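Local structure of aryl acylamidase (bacterium CSBL00001, 4YJ6) at residues Phe200-Arg206 with Arg464-Val470; Leu236-His242 with Val254-Thr259; Asp393-Thr399 with Gly457-Asp463. The protein probably hydrolyses the amide bond of N-acyl aryl amines, as an aryl acylamidase of the amidase signature family. All coordinates share one frame; numbering follows the deposited sequence.

Contact 1: residues Phe200-Arg206 with Arg464-Val470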
loop_
_atom_site.group_PDB
_atom_site.type_symbol
_atom_site.label_atom_id
_atom_site.label_comp_id
_atom_site.label_asym_id
_atom_site.label_seq_id
_atom_site.Cartn_x
_atom_site.Cartn_y
_atom_site.Cartn_z
ATOM N N PHE A 200 1.531 1.850 -5.867
ATOM C CA PHE A 200 2.785 1.422 -6.502
ATOM C C PHE A 200 3.679 0.664 -5.514
ATOM O O PHE A 200 4.152 1.268 -4.532
ATOM C CB PHE A 200 3.586 2.619 -7.070
ATOM C CG PHE A 200 4.707 2.175 -7.971
ATOM C CD1 PHE A 200 4.470 1.980 -9.326
ATOM C CD2 PHE A 200 5.962 1.901 -7.468
ATOM C CE1 PHE A 200 5.478 1.533 -10.179
ATOM C CE2 PHE A 200 6.984 1.457 -8.304
ATOM C CZ PHE A 200 6.729 1.253 -9.661
ATOM N N GLN A 201 3.908 -0.629 -5.779
ATOM C CA GLN A 201 4.763 -1.494 -4.944
ATOM C C GLN A 201 6.102 -1.686 -5.678
ATOM O O GLN A 201 6.172 -2.399 -6.690
ATOM C CB GLN A 201 4.062 -2.849 -4.668
ATOM C CG GLN A 201 4.985 -3.908 -3.973
ATOM C CD GLN A 201 5.357 -4.999 -4.947
ATOM O OE1 GLN A 201 4.469 -5.649 -5.514
ATOM N NE2 GLN A 201 6.652 -5.195 -5.181
ATOM N N PRO A 202 7.161 -1.050 -5.180
ATOM C CA PRO A 202 8.427 -1.062 -5.931
ATOM C C PRO A 202 9.145 -2.402 -5.890
ATOM O O PRO A 202 8.853 -3.256 -5.035
ATOM C CB PRO A 202 9.312 -0.002 -5.184
ATOM C CG PRO A 202 8.456 0.599 -4.139
ATOM C CD PRO A 202 7.259 -0.309 -3.910
ATOM N N SER A 203 10.124 -2.571 -6.785
ATOM C CA SER A 203 10.992 -3.743 -6.752
ATOM C C SER A 203 11.637 -3.873 -5.390
ATOM O O SER A 203 11.983 -2.855 -4.790
ATOM C CB SER A 203 12.133 -3.552 -7.778
ATOM O OG SER A 203 11.606 -3.513 -9.096
ATOM N N ILE A 204 11.933 -5.100 -4.945
ATOM C CA ILE A 204 12.690 -5.212 -3.701
ATOM C C ILE A 204 14.046 -4.468 -3.864
ATOM O O ILE A 204 14.742 -4.573 -4.883
ATOM C CB ILE A 204 12.838 -6.712 -3.237
ATOM C CG1 ILE A 204 13.578 -6.786 -1.882
ATOM C CG2 ILE A 204 13.619 -7.548 -4.301
ATOM C CD1 ILE A 204 12.783 -6.122 -0.657
ATOM N N GLY A 205 14.416 -3.715 -2.820
ATOM C CA GLY A 205 15.654 -2.931 -2.840
ATOM C C GLY A 205 15.549 -1.560 -3.466
ATOM O O GLY A 205 16.505 -0.790 -3.382
ATOM N N ARG A 206 14.439 -1.253 -4.127
ATOM C CA ARG A 206 14.270 0.037 -4.796
ATOM C C ARG A 206 14.070 1.169 -3.786
ATOM O O ARG A 206 14.696 2.216 -3.894
ATOM C CB ARG A 206 13.058 -0.043 -5.761
ATOM C CG ARG A 206 12.820 1.240 -6.576
ATOM C CD ARG A 206 13.979 1.494 -7.555
ATOM N NE ARG A 206 13.966 0.473 -8.594
ATOM C CZ ARG A 206 15.045 0.032 -9.249
ATOM N NH1 ARG A 206 16.263 0.477 -8.979
ATOM N NH2 ARG A 206 14.888 -0.879 -10.217
ATOM N N ARG A 464 11.810 -8.386 -12.543
ATOM C CA ARG A 464 12.626 -7.827 -11.450
ATOM C C ARG A 464 13.298 -6.537 -11.883
ATOM O O ARG A 464 13.904 -6.461 -12.943
ATOM C CB ARG A 464 13.671 -8.869 -10.970
ATOM C CG ARG A 464 13.035 -10.093 -10.242
ATOM C CD ARG A 464 12.626 -9.821 -8.749
ATOM N NE ARG A 464 13.793 -9.513 -7.958
ATOM C CZ ARG A 464 14.208 -10.113 -6.845
ATOM N NH1 ARG A 464 13.540 -11.076 -6.170
ATOM N NH2 ARG A 464 15.309 -9.657 -6.343
ATOM N N GLN A 465 13.191 -5.509 -11.025
ATOM C CA GLN A 465 13.817 -4.188 -11.236
ATOM C C GLN A 465 13.263 -3.389 -12.415
ATOM O O GLN A 465 13.823 -2.344 -12.772
ATOM C CB GLN A 465 15.354 -4.283 -11.256
ATOM C CG GLN A 465 15.892 -4.381 -9.805
ATOM C CD GLN A 465 17.309 -4.904 -9.772
ATOM O OE1 GLN A 465 18.264 -4.158 -9.952
ATOM N NE2 GLN A 465 17.454 -6.200 -9.586
ATOM N N ALA A 466 12.139 -3.840 -12.982
ATOM C CA ALA A 466 11.547 -3.115 -14.102
ATOM C C ALA A 466 10.453 -2.149 -13.639
ATOM O O ALA A 466 9.359 -2.071 -14.213
ATOM C CB ALA A 466 11.003 -4.113 -15.179
ATOM N N ASP A 467 10.754 -1.373 -12.606
ATOM C CA ASP A 467 9.808 -0.381 -12.116
ATOM C C ASP A 467 9.352 0.575 -13.211
ATOM O O ASP A 467 8.177 0.948 -13.259
ATOM C CB ASP A 467 10.457 0.468 -11.020
ATOM C CG ASP A 467 10.944 -0.357 -9.842
ATOM O OD1 ASP A 467 11.910 -1.115 -10.045
ATOM O OD2 ASP A 467 10.320 -0.273 -8.760
ATOM N N LEU A 468 10.265 0.987 -14.087
ATOM C CA LEU A 468 9.860 1.990 -15.090
ATOM C C LEU A 468 8.879 1.351 -16.101
ATOM O O LEU A 468 7.995 2.026 -16.595
ATOM C CB LEU A 468 11.083 2.544 -15.848
ATOM C CG LEU A 468 12.055 3.351 -14.972
ATOM C CD1 LEU A 468 13.096 4.129 -15.794
ATOM C CD2 LEU A 468 11.312 4.278 -14.121
ATOM N N ASP A 469 9.008 0.052 -16.376
ATOM C CA ASP A 469 8.056 -0.613 -17.290
ATOM C C ASP A 469 6.659 -0.575 -16.664
ATOM O O ASP A 469 5.645 -0.438 -17.361
ATOM C CB ASP A 469 8.429 -2.090 -17.509
ATOM C CG ASP A 469 9.594 -2.296 -18.479
ATOM O OD1 ASP A 469 9.988 -1.336 -19.183
ATOM O OD2 ASP A 469 10.097 -3.453 -18.554
ATOM N N VAL A 470 6.593 -0.753 -15.351
ATOM C CA VAL A 470 5.302 -0.722 -14.642
ATOM C C VAL A 470 4.720 0.690 -14.735
ATOM O O VAL A 470 3.531 0.848 -15.016
ATOM C CB VAL A 470 5.428 -1.152 -13.182
ATOM C CG1 VAL A 470 4.067 -1.035 -12.441
ATOM C CG2 VAL A 470 5.936 -2.604 -13.108
HETATM O O HOH W 1 17.686 -1.509 -10.722
#
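Arg206 and Asp467 run antiparallel past one another, the guanidinium turned 74° from the plane of the carboxylate, and meet in a side-on salt bridge. NE and NH2 of Arg206 both hold the same oxygen, Asp467 OD1, NE at 3.0 Å. That oxygen lies in the guanidinium plane, yet both nitrogens reach it from above the carboxylate plane. Bends at chi2 (66°) and chi3 (68°) bring NE and NH2 of Arg206 round to OD1. Ser203 adds a third donor to OD1 through its hydroxyl, OG to OD1 2.6 Å, while the backbone N of Ser203 bonds Asp467 OD2 at 3.0 Å, nearly straight and on the syn side. The buried carboxylate thus accepts four hydrogen bonds, which probably favours its charged form. Asp467 opens helix 467-480, and its partners sit on the loop leaving strand 198-201, so the contact joins the first turn of this helix to the large mixed sheet of the amidase signature fold. Phe200, on that strand, turns its ring edge to Asp467 OD2, and its CE1 packs on Val470 CG1 at 3.7 Å, one helical turn on. At the outer end Ile204 CG2 lies over one face of the Arg464 guanidinium, 3.4 Å from NH2, while Arg464 NH1 bonds Ser439 and Tyr221. Water 1 links Arg206 NH2 to Gln465 OE1.

Contact 2: residues Leu236-His242 with Val254-Thr259; sequences LAMNVLH and VKLDFT
His242, the first residue beyond helix 231-241, reaches across to the extended loop at Leu256 with its imidazole. Its CG sits between the backbone N and the carbonyl carbon (chi1 88°), a rotation that brings ND1 to the carbonyl of Met238, one turn back. From the root outwards, CB and CG pass CE1 of Phe258, which lies over one face of the imidazole; the two rings are oblique, their planes 58° apart. ND1 donates to Met238 O at 2.9 Å, with the acceptor close to the ring plane, and His242 N reaches the same oxygen from the opposite face of its carbonyl. CD2 is turned to Val254 O at the ring edge, and CE1 lies 3.2 Å from Leu256 O. At the tip NE2 accepts the backbone N-H of Leu256, NE2 to N 3.0 Å, the donor tilted 27° from the ring plane.

Three residues earlier, Asn239 meets the loop Val254-Thr259 with both ends of its amide: OD1 accepts from Phe258 N at 2.8 Å, and ND2 donates to Asp257 OD1 at 3.0 Å. That carboxylate oxygen also accepts from Thr259 N, which makes an Asx turn, and from Thr259 OG1. Met238 CB stands over the centre of the Phe258 ring, 3.5 Å from its centroid, a CH-pi contact, and Met238 CE touches Phe258 CZ. Leu468 and Ile471 of helix 467-480 also pack on this phenylalanine. A leucine in place of His242 would probably leave the Leu256 N-H without its acceptor and the end of the helix less firmly tied to this loop. Donating at ND1 and accepting at NE2, the imidazole is consistent with a neutral ring protonated on ND1.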
loop_
_atom_site.group_PDB
_atom_site.type_symbol
_atom_site.label_atom_id
_atom_site.label_comp_id
_atom_site.label_asym_id
_atom_site.label_seq_id
_atom_site.Cartn_x
_atom_site.Cartn_y
_atom_site.Cartn_z
ATOM N N LEU A 236 6.476 10.972 -9.189
ATOM C CA LEU A 236 7.146 12.039 -8.435
ATOM C C LEU A 236 7.535 11.521 -7.013
ATOM O O LEU A 236 8.669 11.749 -6.538
ATOM C CB LEU A 236 6.257 13.284 -8.334
ATOM C CG LEU A 236 6.056 14.010 -9.674
ATOM C CD1 LEU A 236 5.035 15.121 -9.479
ATOM C CD2 LEU A 236 7.362 14.587 -10.328
ATOM N N ALA A 237 6.594 10.859 -6.334
ATOM C CA ALA A 237 6.862 10.306 -5.015
ATOM C C ALA A 237 7.983 9.248 -5.081
ATOM O O ALA A 237 8.845 9.187 -4.198
ATOM C CB ALA A 237 5.620 9.704 -4.398
HETATM N N MSE A 238 7.982 8.432 -6.120
HETATM C CA MSE A 238 9.024 7.416 -6.237
HETATM C C MSE A 238 10.381 8.037 -6.487
HETATM O O MSE A 238 11.381 7.507 -6.046
HETATM C CB MSE A 238 8.695 6.438 -7.385
HETATM C CG MSE A 238 7.576 5.488 -7.022
HETATM SE SE MSE A 238 8.009 4.471 -5.429
HETATM C CE MSE A 238 9.698 3.614 -5.952
ATOM N N ASN A 239 10.441 9.155 -7.202
ATOM C CA ASN A 239 11.724 9.836 -7.356
ATOM C C ASN A 239 12.314 10.261 -6.017
ATOM O O ASN A 239 13.525 10.277 -5.867
ATOM C CB ASN A 239 11.590 11.050 -8.283
ATOM C CG ASN A 239 11.750 10.670 -9.741
ATOM O OD1 ASN A 239 12.094 9.532 -10.061
ATOM N ND2 ASN A 239 11.575 11.637 -10.619
ATOM N N VAL A 240 11.450 10.582 -5.062
ATOM C CA VAL A 240 11.898 10.898 -3.720
ATOM C C VAL A 240 12.214 9.643 -2.905
ATOM O O VAL A 240 13.216 9.602 -2.212
ATOM C CB VAL A 240 10.824 11.759 -2.993
ATOM C CG1 VAL A 240 11.123 11.919 -1.427
ATOM C CG2 VAL A 240 10.761 13.146 -3.651
ATOM N N LEU A 241 11.356 8.634 -2.995
ATOM C CA LEU A 241 11.429 7.487 -2.075
ATOM C C LEU A 241 12.545 6.540 -2.435
ATOM O O LEU A 241 13.174 5.965 -1.538
ATOM C CB LEU A 241 10.099 6.696 -2.102
ATOM C CG LEU A 241 8.933 7.436 -1.393
ATOM C CD1 LEU A 241 7.618 6.714 -1.687
ATOM C CD2 LEU A 241 9.176 7.527 0.136
ATOM N N HIS A 242 12.790 6.312 -3.723
ATOM C CA HIS A 242 13.769 5.275 -4.091
ATOM C C HIS A 242 15.196 5.748 -3.802
ATOM O O HIS A 242 15.465 6.959 -3.666
ATOM C CB HIS A 242 13.620 4.832 -5.559
ATOM C CG HIS A 242 14.419 5.655 -6.521
ATOM N ND1 HIS A 242 14.040 6.926 -6.895
ATOM C CD2 HIS A 242 15.551 5.374 -7.213
ATOM C CE1 HIS A 242 14.923 7.410 -7.758
ATOM N NE2 HIS A 242 15.843 6.485 -7.969
ATOM N N VAL A 254 21.237 2.216 -7.450
ATOM C CA VAL A 254 20.917 2.776 -8.759
ATOM C C VAL A 254 19.971 3.949 -8.599
ATOM O O VAL A 254 19.195 3.998 -7.647
ATOM C CB VAL A 254 20.451 1.712 -9.863
ATOM C CG1 VAL A 254 20.672 0.245 -9.458
ATOM C CG2 VAL A 254 19.093 2.011 -10.497
ATOM N N LYS A 255 20.102 4.902 -9.525
ATOM C CA LYS A 255 19.289 6.104 -9.525
ATOM C C LYS A 255 18.460 6.104 -10.799
ATOM O O LYS A 255 19.000 5.885 -11.894
ATOM C CB LYS A 255 20.159 7.356 -9.494
ATOM C CG LYS A 255 21.090 7.375 -8.302
ATOM C CD LYS A 255 21.920 8.644 -8.264
ATOM C CE LYS A 255 22.768 8.680 -7.001
ATOM N NZ LYS A 255 23.565 9.945 -6.935
ATOM N N LEU A 256 17.158 6.328 -10.636
ATOM C CA LEU A 256 16.225 6.339 -11.784
ATOM C C LEU A 256 15.451 7.643 -11.804
ATOM O O LEU A 256 15.321 8.322 -10.789
ATOM C CB LEU A 256 15.198 5.214 -11.633
ATOM C CG LEU A 256 15.746 3.797 -11.613
ATOM C CD1 LEU A 256 14.590 2.810 -11.349
ATOM C CD2 LEU A 256 16.440 3.489 -12.951
ATOM N N ASP A 257 14.903 7.987 -12.967
ATOM C CA ASP A 257 13.929 9.055 -13.022
ATOM C C ASP A 257 12.607 8.411 -13.442
ATOM O O ASP A 257 12.387 8.094 -14.602
ATOM C CB ASP A 257 14.360 10.156 -14.008
ATOM C CG ASP A 257 13.290 11.195 -14.234
ATOM O OD1 ASP A 257 12.284 11.192 -13.512
ATOM O OD2 ASP A 257 13.459 12.037 -15.164
ATOM N N PHE A 258 11.730 8.209 -12.472
ATOM C CA PHE A 258 10.468 7.531 -12.730
ATOM C C PHE A 258 9.594 8.327 -13.700
ATOM O O PHE A 258 8.749 7.755 -14.395
ATOM C CB PHE A 258 9.730 7.344 -11.389
ATOM C CG PHE A 258 10.228 6.157 -10.599
ATOM C CD1 PHE A 258 11.477 6.186 -9.966
ATOM C CD2 PHE A 258 9.448 5.006 -10.512
ATOM C CE1 PHE A 258 11.940 5.062 -9.238
ATOM C CE2 PHE A 258 9.874 3.889 -9.768
ATOM C CZ PHE A 258 11.143 3.920 -9.142
ATOM N N THR A 259 9.751 9.652 -13.724
ATOM C CA THR A 259 8.892 10.444 -14.622
ATOM C C THR A 259 9.254 10.223 -16.086
ATOM O O THR A 259 8.461 10.529 -16.979
ATOM C CB THR A 259 8.924 11.977 -14.295
ATOM O OG1 THR A 259 10.208 12.514 -14.610
ATOM C CG2 THR A 259 8.596 12.231 -12.827
#

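Contact 3: residues Asp393-Thr399 with Gly457-Asp463; sequences DLLLAPT and GMLIIGD
Paired backbone hydrogen bonds join Leu395 to Ile461 and Ala397 to Leu459, the two hydrogen-bonded pairs of an antiparallel ladder. Leu395 N reaches Ile461 O at 3.0 Å, and Ile461 N returns to Leu395 O at 2.8 Å. Ala397 and Leu459 repeat the exchange, with Leu459 N 2.7 Å from Ala397 O. Beyond Pro398 one more bond runs from Thr399 N to Gly457 O, 3.0 Å long. CA-H...O contacts lie between these bonds, for example Leu396 CA to Leu459 O at 3.4 Å. At the other end water 2 bridges Asp393 O and Asp463 N.

The apolar contacts fall on two faces. On one, Ile460 is flanked by Leu394 and Leu396, each alongside it: CD2 of Leu396 meets Ile460 CG1 at 3.8 Å, while CD2 of Leu394 meets the other branch, Ile460 CG2, at 3.9 Å. Ile460 can serve both neighbours because CG1 is anti to its carbonyl carbon (chi1 -59°) and CG2 anti to its backbone N. Leu396 also reaches Phe297 of helix 284-299. The other face holds Leu395, Ala397, Leu459 and Ile461; Leu395 CD2 touches Ile461 CD1 at 4.0 Å, and Phe389 of helix 368-389 covers both residues.

Among the polar side chains, Thr399 OG1 lies close against the backbone at Gly457 and Met458 but bonds Ser445 OG on the adjoining strand 443-451. Asp393 OD2 accepts from the backbone N of Lys270, at the start of the neighbouring strand 270-273. With helices packed on both faces, this pair of central strands belongs to the mixed-sheet alpha/beta core of the amidase signature fold.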
loop_
_atom_site.group_PDB
_atom_site.type_symbol
_atom_site.label_atom_id
_atom_site.label_comp_id
_atom_site.label_asym_id
_atom_site.label_seq_id
_atom_site.Cartn_x
_atom_site.Cartn_y
_atom_site.Cartn_z
ATOM N N ASP A 393 7.119 -9.157 -21.316
ATOM C CA ASP A 393 7.553 -7.902 -20.728
ATOM C C ASP A 393 6.728 -7.488 -19.506
ATOM O O ASP A 393 7.212 -6.750 -18.676
ATOM C CB ASP A 393 7.482 -6.784 -21.789
ATOM C CG ASP A 393 8.321 -7.098 -23.014
ATOM O OD1 ASP A 393 9.534 -7.359 -22.849
ATOM O OD2 ASP A 393 7.785 -7.120 -24.136
ATOM N N LEU A 394 5.490 -7.950 -19.400
ATOM C CA LEU A 394 4.583 -7.522 -18.343
ATOM C C LEU A 394 3.622 -8.654 -18.082
ATOM O O LEU A 394 3.385 -9.453 -18.976
ATOM C CB LEU A 394 3.751 -6.309 -18.774
ATOM C CG LEU A 394 4.448 -4.961 -18.919
ATOM C CD1 LEU A 394 3.533 -4.015 -19.729
ATOM C CD2 LEU A 394 4.819 -4.329 -17.547
ATOM N N LEU A 395 3.060 -8.697 -16.877
ATOM C CA LEU A 395 2.003 -9.652 -16.563
ATOM C C LEU A 395 0.851 -8.860 -15.967
ATOM O O LEU A 395 1.063 -8.019 -15.092
ATOM C CB LEU A 395 2.496 -10.682 -15.556
ATOM C CG LEU A 395 1.479 -11.671 -14.995
ATOM C CD1 LEU A 395 0.901 -12.477 -16.138
ATOM C CD2 LEU A 395 2.173 -12.562 -13.958
ATOM N N LEU A 396 -0.355 -9.114 -16.451
ATOM C CA LEU A 396 -1.570 -8.491 -15.916
ATOM C C LEU A 396 -2.389 -9.525 -15.169
ATOM O O LEU A 396 -2.488 -10.671 -15.600
ATOM C CB LEU A 396 -2.448 -7.943 -17.048
ATOM C CG LEU A 396 -1.760 -6.998 -18.008
ATOM C CD1 LEU A 396 -2.733 -6.642 -19.141
ATOM C CD2 LEU A 396 -1.297 -5.760 -17.228
ATOM N N ALA A 397 -3.045 -9.092 -14.104
ATOM C CA ALA A 397 -3.937 -9.959 -13.324
ATOM C C ALA A 397 -4.898 -9.049 -12.588
ATOM O O ALA A 397 -4.659 -7.858 -12.514
ATOM C CB ALA A 397 -3.108 -10.831 -12.319
ATOM N N PRO A 398 -6.003 -9.586 -12.043
ATOM C CA PRO A 398 -6.783 -8.754 -11.127
ATOM C C PRO A 398 -5.946 -8.540 -9.873
ATOM O O PRO A 398 -5.246 -9.457 -9.450
ATOM C CB PRO A 398 -8.019 -9.618 -10.774
ATOM C CG PRO A 398 -7.984 -10.810 -11.775
ATOM C CD PRO A 398 -6.501 -10.975 -12.116
ATOM N N THR A 399 -6.027 -7.367 -9.259
ATOM C CA THR A 399 -5.293 -7.171 -8.002
ATOM C C THR A 399 -5.804 -8.120 -6.924
ATOM O O THR A 399 -5.016 -8.694 -6.183
ATOM C CB THR A 399 -5.466 -5.721 -7.533
ATOM O OG1 THR A 399 -5.110 -4.877 -8.627
ATOM C CG2 THR A 399 -4.593 -5.399 -6.286
ATOM N N GLY A 457 -9.421 -3.316 -8.968
ATOM C CA GLY A 457 -8.146 -3.026 -9.583
ATOM C C GLY A 457 -7.557 -4.110 -10.465
ATOM O O GLY A 457 -7.857 -5.308 -10.324
HETATM N N MSE A 458 -6.714 -3.673 -11.397
HETATM C CA MSE A 458 -5.883 -4.602 -12.154
HETATM C C MSE A 458 -4.420 -4.438 -11.754
HETATM O O MSE A 458 -3.945 -3.318 -11.601
HETATM C CB MSE A 458 -6.004 -4.303 -13.637
HETATM C CG MSE A 458 -4.918 -4.986 -14.407
HETATM SE SE MSE A 458 -5.376 -4.776 -16.296
HETATM C CE MSE A 458 -4.865 -2.957 -16.491
ATOM N N LEU A 459 -3.724 -5.555 -11.538
ATOM C CA LEU A 459 -2.309 -5.486 -11.154
ATOM C C LEU A 459 -1.458 -5.592 -12.401
ATOM O O LEU A 459 -1.669 -6.469 -13.240
ATOM C CB LEU A 459 -1.972 -6.655 -10.226
ATOM C CG LEU A 459 -0.612 -6.481 -9.515
ATOM C CD1 LEU A 459 -0.733 -5.299 -8.522
ATOM C CD2 LEU A 459 -0.238 -7.758 -8.759
ATOM N N ILE A 460 -0.519 -4.665 -12.541
ATOM C CA ILE A 460 0.484 -4.731 -13.579
ATOM C C ILE A 460 1.799 -5.126 -12.926
ATOM O O ILE A 460 2.283 -4.413 -12.036
ATOM C CB ILE A 460 0.647 -3.334 -14.222
ATOM C CG1 ILE A 460 -0.696 -2.863 -14.813
ATOM C CG2 ILE A 460 1.808 -3.314 -15.269
ATOM C CD1 ILE A 460 -0.638 -1.459 -15.477
ATOM N N ILE A 461 2.369 -6.254 -13.347
ATOM C CA ILE A 461 3.619 -6.732 -12.757
ATOM C C ILE A 461 4.751 -6.622 -13.779
ATOM O O ILE A 461 4.576 -7.030 -14.953
ATOM C CB ILE A 461 3.475 -8.224 -12.323
ATOM C CG1 ILE A 461 2.240 -8.425 -11.420
ATOM C CG2 ILE A 461 4.780 -8.702 -11.618
ATOM C CD1 ILE A 461 2.010 -9.941 -10.980
ATOM N N GLY A 462 5.912 -6.093 -13.359
ATOM C CA GLY A 462 7.079 -6.092 -14.226
ATOM C C GLY A 462 8.099 -7.122 -13.817
ATOM O O GLY A 462 7.994 -7.740 -12.751
ATOM N N ASP A 463 9.098 -7.300 -14.681
ATOM C CA ASP A 463 10.244 -8.165 -14.383
ATOM C C ASP A 463 10.962 -7.578 -13.173
ATOM O O ASP A 463 10.745 -6.415 -12.806
ATOM C CB ASP A 463 11.183 -8.150 -15.595
ATOM C CG ASP A 463 12.245 -9.224 -15.565
ATOM O OD1 ASP A 463 12.223 -10.141 -14.723
ATOM O OD2 ASP A 463 13.112 -9.155 -16.467
HETATM O O HOH W 2 9.266 -5.815 -17.302
#

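Overall arrangement
From the N terminus, strand 198-201 and its loop Phe200-Arg206 come first, but their partner Arg464-Val470 arrives some 260 residues later, so contact 1 closes the widest loop. Contacts 2 and 3 both fall within it, one after the other: contact 2 closes a short excursion after helix 231-241, and contact 3 later pairs strands 394-398 and 454-462. The chain then runs from strand 454-462 into helix 467-480, returning to contact 1. Contact 1 touches both others, through Arg206 and Leu468 towards contact 2 and through Val470 towards contact 3. Contacts 2 and 3 stay about 10 Å apart at their nearest atoms, with helix 467-480 linking the peripheral loop to the large sheet.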